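Local atomic coordinates of ornithine carbamoyltransferase (Giardia intestinalis, PDB entry 3GRF), a protein that probably catalyses transfer of a carbamoyl group between carbamoyl phosphate and ornithine, the ornithine carbamoyltransferase reaction of the arginine degradation pathway. Residues P135-M138 / V139-M143; C125-A128 / L129-F132. All blocks are in the same frame, centred on the assembly; numbering follows the deposited sequence.

Contact 1 of 2, residues P135-M138 / V139-M143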
ATOM      1  N   PRO A 135      20.369 -10.514  -4.415  1.00 23.64           N
ATOM      2  CA  PRO A 135      20.101 -11.946  -4.409  1.00 30.31           C
ATOM      3  C   PRO A 135      18.742 -12.314  -4.958  1.00 32.80           C
ATOM      4  O   PRO A 135      18.576 -13.438  -5.449  1.00 35.63           O
ATOM      5  CB  PRO A 135      20.235 -12.341  -2.928  1.00 26.34           C
ATOM      6  CG  PRO A 135      20.057 -11.038  -2.134  1.00 31.44           C
ATOM      7  CD  PRO A 135      20.460  -9.931  -3.058  1.00 25.60           C
ATOM      8  N   LEU A 136      17.770 -11.398  -4.862  1.00 31.32           N
ATOM      9  CA  LEU A 136      16.440 -11.596  -5.476  1.00 28.29           C
ATOM     10  C   LEU A 136      16.525 -11.665  -6.993  1.00 27.84           C
ATOM     11  O   LEU A 136      15.833 -12.449  -7.655  1.00 22.70           O
ATOM     12  CB  LEU A 136      15.489 -10.465  -5.068  1.00 30.22           C
ATOM     13  CG  LEU A 136      15.027 -10.415  -3.607  1.00 31.78           C
ATOM     14  CD1 LEU A 136      14.300  -9.062  -3.311  1.00 24.83           C
ATOM     15  CD2 LEU A 136      14.146 -11.582  -3.332  1.00 20.98           C
ATOM     16  N   GLN A 137      17.387 -10.820  -7.546  1.00 19.44           N
ATOM     17  CA  GLN A 137      17.723 -10.840  -8.965  1.00 23.33           C
ATOM     18  C   GLN A 137      18.477 -12.126  -9.254  1.00 25.52           C
ATOM     19  O   GLN A 137      18.306 -12.698 -10.319  1.00 22.62           O
ATOM     20  CB  GLN A 137      18.642  -9.633  -9.304  1.00 28.07           C
ATOM     21  CG  GLN A 137      18.903  -9.375 -10.837  1.00 23.79           C
ATOM     22  CD  GLN A 137      17.633  -9.042 -11.619  1.00 18.44           C
ATOM     23  OE1 GLN A 137      17.008  -8.062 -11.351  1.00 22.51           O
ATOM     24  NE2 GLN A 137      17.224  -9.911 -12.539  1.00 25.81           N
ATOM     25  N   MET A 138      19.332 -12.587  -8.326  1.00 23.03           N
ATOM     26  CA  MET A 138      20.164 -13.758  -8.640  1.00 35.19           C
ATOM     27  C   MET A 138      19.281 -14.971  -8.798  1.00 24.41           C
ATOM     28  O   MET A 138      19.396 -15.667  -9.788  1.00 28.85           O
ATOM     29  CB  MET A 138      21.296 -14.030  -7.617  1.00 27.21           C
ATOM     30  CG  MET A 138      22.371 -12.969  -7.585  1.00 25.51           C
ATOM     31  SD  MET A 138      23.155 -12.577  -9.180  1.00 26.09           S
ATOM     32  CE  MET A 138      22.095 -11.298  -9.794  1.00 21.71           C
ATOM     33  N   VAL A 139      18.361 -15.194  -7.874  1.00 30.31           N
ATOM     34  CA  VAL A 139      17.437 -16.340  -8.036  1.00 25.52           C
ATOM     35  C   VAL A 139      16.626 -16.212  -9.352  1.00 34.46           C
ATOM     36  O   VAL A 139      16.301 -17.218  -9.992  1.00 30.78           O
ATOM     37  CB  VAL A 139      16.433 -16.457  -6.888  1.00 29.69           C
ATOM     38  CG1 VAL A 139      15.591 -17.772  -7.033  1.00 23.64           C
ATOM     39  CG2 VAL A 139      17.149 -16.404  -5.567  1.00 27.87           C
ATOM     40  N   CYS A 140      16.339 -14.968  -9.754  1.00 31.40           N
ATOM     41  CA  CYS A 140      15.604 -14.657 -10.975  1.00 29.65           C
ATOM     42  C   CYS A 140      16.355 -15.103 -12.190  1.00 28.29           C
ATOM     43  O   CYS A 140      15.861 -15.860 -13.012  1.00 22.57           O
ATOM     44  CB  CYS A 140      15.409 -13.145 -11.090  1.00 31.70           C
ATOM     45  SG  CYS A 140      14.451 -12.743 -12.575  1.00 26.93           S
ATOM     46  N   ASP A 141      17.575 -14.606 -12.308  1.00 26.35           N
ATOM     47  CA  ASP A 141      18.446 -14.867 -13.459  1.00 27.64           C
ATOM     48  C   ASP A 141      18.858 -16.324 -13.647  1.00 31.73           C
ATOM     49  O   ASP A 141      18.710 -16.884 -14.725  1.00 25.39           O
ATOM     50  CB  ASP A 141      19.664 -13.984 -13.316  1.00 25.18           C
ATOM     51  CG  ASP A 141      19.307 -12.509 -13.378  1.00 30.47           C
ATOM     52  OD1 ASP A 141      20.111 -11.646 -12.941  1.00 28.12           O
ATOM     53  OD2 ASP A 141      18.209 -12.224 -13.877  1.00 23.48           O
ATOM     54  N   PHE A 142      19.320 -16.977 -12.591  1.00 32.04           N
ATOM     55  CA  PHE A 142      19.670 -18.387 -12.756  1.00 31.09           C
ATOM     56  C   PHE A 142      18.458 -19.269 -13.029  1.00 29.36           C
ATOM     57  O   PHE A 142      18.528 -20.205 -13.821  1.00 29.42           O
ATOM     58  CB  PHE A 142      20.521 -18.869 -11.590  1.00 24.73           C
ATOM     59  CG  PHE A 142      21.818 -18.159 -11.506  1.00 28.96           C
ATOM     60  CD1 PHE A 142      22.035 -17.191 -10.518  1.00 22.79           C
ATOM     61  CD2 PHE A 142      22.816 -18.394 -12.458  1.00 29.73           C
ATOM     62  CE1 PHE A 142      23.224 -16.530 -10.446  1.00 25.81           C
ATOM     63  CE2 PHE A 142      24.052 -17.717 -12.377  1.00 25.95           C
ATOM     64  CZ  PHE A 142      24.228 -16.783 -11.371  1.00 24.70           C
ATOM     65  N   MET A 143      17.335 -18.934 -12.421  1.00 28.55           N
ATOM     66  CA  MET A 143      16.061 -19.527 -12.819  1.00 27.63           C
ATOM     67  C   MET A 143      15.731 -19.343 -14.315  1.00 31.20           C
ATOM     68  O   MET A 143      15.284 -20.284 -14.983  1.00 25.18           O
ATOM     69  CB  MET A 143      14.957 -18.981 -11.956  1.00 20.95           C
ATOM     70  CG  MET A 143      13.538 -19.477 -12.365  1.00 22.20           C
ATOM     71  SD  MET A 143      12.234 -18.188 -12.062  1.00 32.63           S
ATOM     72  CE  MET A 143      10.856 -19.045 -12.808  1.00 28.03           C
TER
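Gln137 leaves the helix with CG opposite its backbone N (chi1 -170°), and one bend at chi2 (62°) turns the amide toward Asp141, one helical turn on. NE2 then donates to Asp141 OD2 at 2.8 Å, reaching it from the syn side but well out of the carboxylate plane. OD2 itself lies almost in the plane of the amide, and the two flat groups are turned 29° apart. A second, weak bond runs from Gln137 NE2 to Asp141 OD1 at 3.4 Å. The main partner of OD1 is Tyr239 OH, while Glu306 brings a like charge close to OD2. Gln137 belongs to the His-Pro-x-Gln signature of carbamoyltransferases, which in relatives faces carbamoyl phosphate; here its OE1 meets Arg310 weakly. Helix 135-151 starts at the proline of this signature. Backbone bonds build the first turns: Asp141 N to Gln137 O is 2.9 Å and Phe142 N to Met138 O is 3.1 Å. Met138 is bent along its chain and lies beside Phe142, pointing the same way. Its SD makes an oblique Met-aromatic contact, 4.2 Å from Phe142 CE1. Met138 CE turns to Asp141 OD1 at 3.7 Å. Leu178 of helix 173-185 packs on Met138.

Contact 2 of 2, residues C125-A128 / L129-F132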
ATOM      1  N   CYS A 125      15.758 -11.051   7.107  1.00 29.91           N
ATOM      2  CA  CYS A 125      15.885  -9.843   6.256  1.00 28.64           C
ATOM      3  C   CYS A 125      16.656 -10.141   4.931  1.00 28.96           C
ATOM      4  O   CYS A 125      17.637 -10.901   4.875  1.00 31.64           O
ATOM      5  CB  CYS A 125      16.515  -8.639   6.983  1.00 37.26           C
ATOM      6  SG  CYS A 125      15.812  -8.187   8.569  1.00 32.31           S
ATOM      7  N   ILE A 126      16.145  -9.560   3.864  1.00 25.08           N
ATOM      8  CA  ILE A 126      16.561  -9.877   2.515  1.00 21.13           C
ATOM      9  C   ILE A 126      16.963  -8.546   1.919  1.00 23.97           C
ATOM     10  O   ILE A 126      16.236  -7.595   2.045  1.00 24.06           O
ATOM     11  CB  ILE A 126      15.429 -10.515   1.706  1.00 29.53           C
ATOM     12  CG1 ILE A 126      15.111 -11.904   2.273  1.00 31.32           C
ATOM     13  CG2 ILE A 126      15.838 -10.632   0.227  1.00 30.95           C
ATOM     14  CD1 ILE A 126      13.685 -12.360   2.002  1.00 38.90           C
ATOM     15  N   ASN A 127      18.163  -8.487   1.351  1.00 27.59           N
ATOM     16  CA  ASN A 127      18.655  -7.313   0.668  1.00 30.58           C
ATOM     17  C   ASN A 127      17.981  -7.265  -0.720  1.00 24.25           C
ATOM     18  O   ASN A 127      18.174  -8.155  -1.551  1.00 31.49           O
ATOM     19  CB  ASN A 127      20.189  -7.421   0.588  1.00 25.12           C
ATOM     20  CG  ASN A 127      20.802  -6.471  -0.405  1.00 28.32           C
ATOM     21  OD1 ASN A 127      20.284  -5.400  -0.652  1.00 32.93           O
ATOM     22  ND2 ASN A 127      21.946  -6.843  -0.942  1.00 29.39           N
ATOM     23  N   ALA A 128      17.178  -6.225  -0.944  1.00 28.73           N
ATOM     24  CA  ALA A 128      16.425  -6.053  -2.195  1.00 28.04           C
ATOM     25  C   ALA A 128      17.215  -5.160  -3.155  1.00 30.84           C
ATOM     26  O   ALA A 128      16.716  -4.743  -4.190  1.00 34.29           O
ATOM     27  CB  ALA A 128      15.036  -5.448  -1.891  1.00 26.60           C
ATOM     28  N   LEU A 129      18.442  -4.822  -2.752  1.00 33.20           N
ATOM     29  CA  LEU A 129      19.489  -4.291  -3.622  1.00 34.54           C
ATOM     30  C   LEU A 129      20.288  -3.319  -2.771  1.00 38.55           C
ATOM     31  O   LEU A 129      19.715  -2.453  -2.119  1.00 36.31           O
ATOM     32  CB  LEU A 129      18.949  -3.575  -4.875  1.00 32.20           C
ATOM     33  CG  LEU A 129      19.959  -2.837  -5.796  1.00 31.47           C
ATOM     34  CD1 LEU A 129      21.120  -3.718  -6.249  1.00 32.36           C
ATOM     35  CD2 LEU A 129      19.261  -2.276  -7.019  1.00 34.47           C
ATOM     36  N   ASP A 130      21.610  -3.478  -2.749  1.00 38.48           N
ATOM     37  CA  ASP A 130      22.493  -2.486  -2.131  1.00 40.91           C
ATOM     38  C   ASP A 130      23.771  -2.473  -2.928  1.00 43.24           C
ATOM     39  O   ASP A 130      23.818  -3.100  -3.979  1.00 46.85           O
ATOM     40  CB  ASP A 130      22.711  -2.767  -0.628  1.00 35.82           C
ATOM     41  CG  ASP A 130      23.506  -4.054  -0.339  1.00 41.42           C
ATOM     42  OD1 ASP A 130      23.827  -4.856  -1.248  1.00 30.24           O
ATOM     43  OD2 ASP A 130      23.817  -4.249   0.848  1.00 38.41           O
ATOM     44  N   ASP A 131      24.811  -1.802  -2.429  1.00 46.92           N
ATOM     45  CA  ASP A 131      26.091  -1.697  -3.151  1.00 39.04           C
ATOM     46  C   ASP A 131      26.970  -2.948  -3.122  1.00 34.65           C
ATOM     47  O   ASP A 131      28.103  -2.914  -3.597  1.00 34.81           O
ATOM     48  CB  ASP A 131      26.879  -0.453  -2.727  1.00 48.90           C
ATOM     49  CG  ASP A 131      27.224  -0.427  -1.245  1.00 53.53           C
ATOM     50  OD1 ASP A 131      27.853   0.586  -0.858  1.00 40.97           O
ATOM     51  OD2 ASP A 131      26.879  -1.380  -0.491  1.00 38.01           O
ATOM     52  N   PHE A 132      26.443  -4.051  -2.589  1.00 31.86           N
ATOM     53  CA  PHE A 132      27.240  -5.284  -2.429  1.00 35.95           C
ATOM     54  C   PHE A 132      26.578  -6.553  -3.015  1.00 28.09           C
ATOM     55  O   PHE A 132      27.280  -7.502  -3.375  1.00 30.61           O
ATOM     56  CB  PHE A 132      27.597  -5.489  -0.951  1.00 38.16           C
ATOM     57  CG  PHE A 132      28.790  -6.383  -0.713  1.00 37.48           C
ATOM     58  CD1 PHE A 132      30.009  -6.116  -1.313  1.00 45.34           C
ATOM     59  CD2 PHE A 132      28.696  -7.474   0.166  1.00 54.35           C
ATOM     60  CE1 PHE A 132      31.112  -6.939  -1.085  1.00 51.30           C
ATOM     61  CE2 PHE A 132      29.791  -8.302   0.415  1.00 41.41           C
ATOM     62  CZ  PHE A 132      31.009  -8.017  -0.212  1.00 45.45           C
TER
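The amide of Asn127 and the carboxylate of Asp130 meet as two tilted plates, their planes 57° apart and their side chains crossing at about a right angle. Above the amide plane sits the backbone N of Leu129, which donates to Asn127 OD1 at 2.9 Å from 53° out of that plane. At the nitrogen end of the amide, Asn127 ND2 gives a weak bond to Asp130 OD1 at 2.8 Å. The same ND2 donates to Leu11 O in a neighbouring loop. On the carboxylate, the backbone N of Phe132 comes from above the plane, 68° out of it, and reaches Asp130 OD1 at 3.0 Å. This closes an Asx turn. Gly133 N also donates to OD1, so one buried oxygen is gripped by three donors. The first torsion of Asp130 sets CG between its own backbone N and carbonyl carbon, and this brings OD1 back over the following residues. Phe132, the last residue of the turn, makes a cation-pi contact with Arg180. The bend follows strand 125-127, an outermost strand of a four-stranded parallel sheet in this chain. It packs against neighbouring strand 103-107 and helix 111-120, and the chain leads on into helix 135-151.

Overall arrangement
Contact 2 comes first along the chain and contact 1 follows, so strand 125-127, its loop and helix 135-151 form one continuous path. The contact centres lie about 13 Å apart. The two meet directly: Pro135 CD is 3.3 Å from Asn127 O, and Leu136 CG packs 3.9 Å from Ile126 CG2. Contact 1 is wholly buried near the centre of the chain, among helices 18-33, 173-185 and 303-322. Contact 2 is largely buried too, but its loop reaches the surface at Asp131. Regular helix bonds carry contact 1, aided by one amide-carboxylate pair and a sulfur-aromatic touch. In contact 2, polar side chains take up backbone N-H groups where regular structure is lacking.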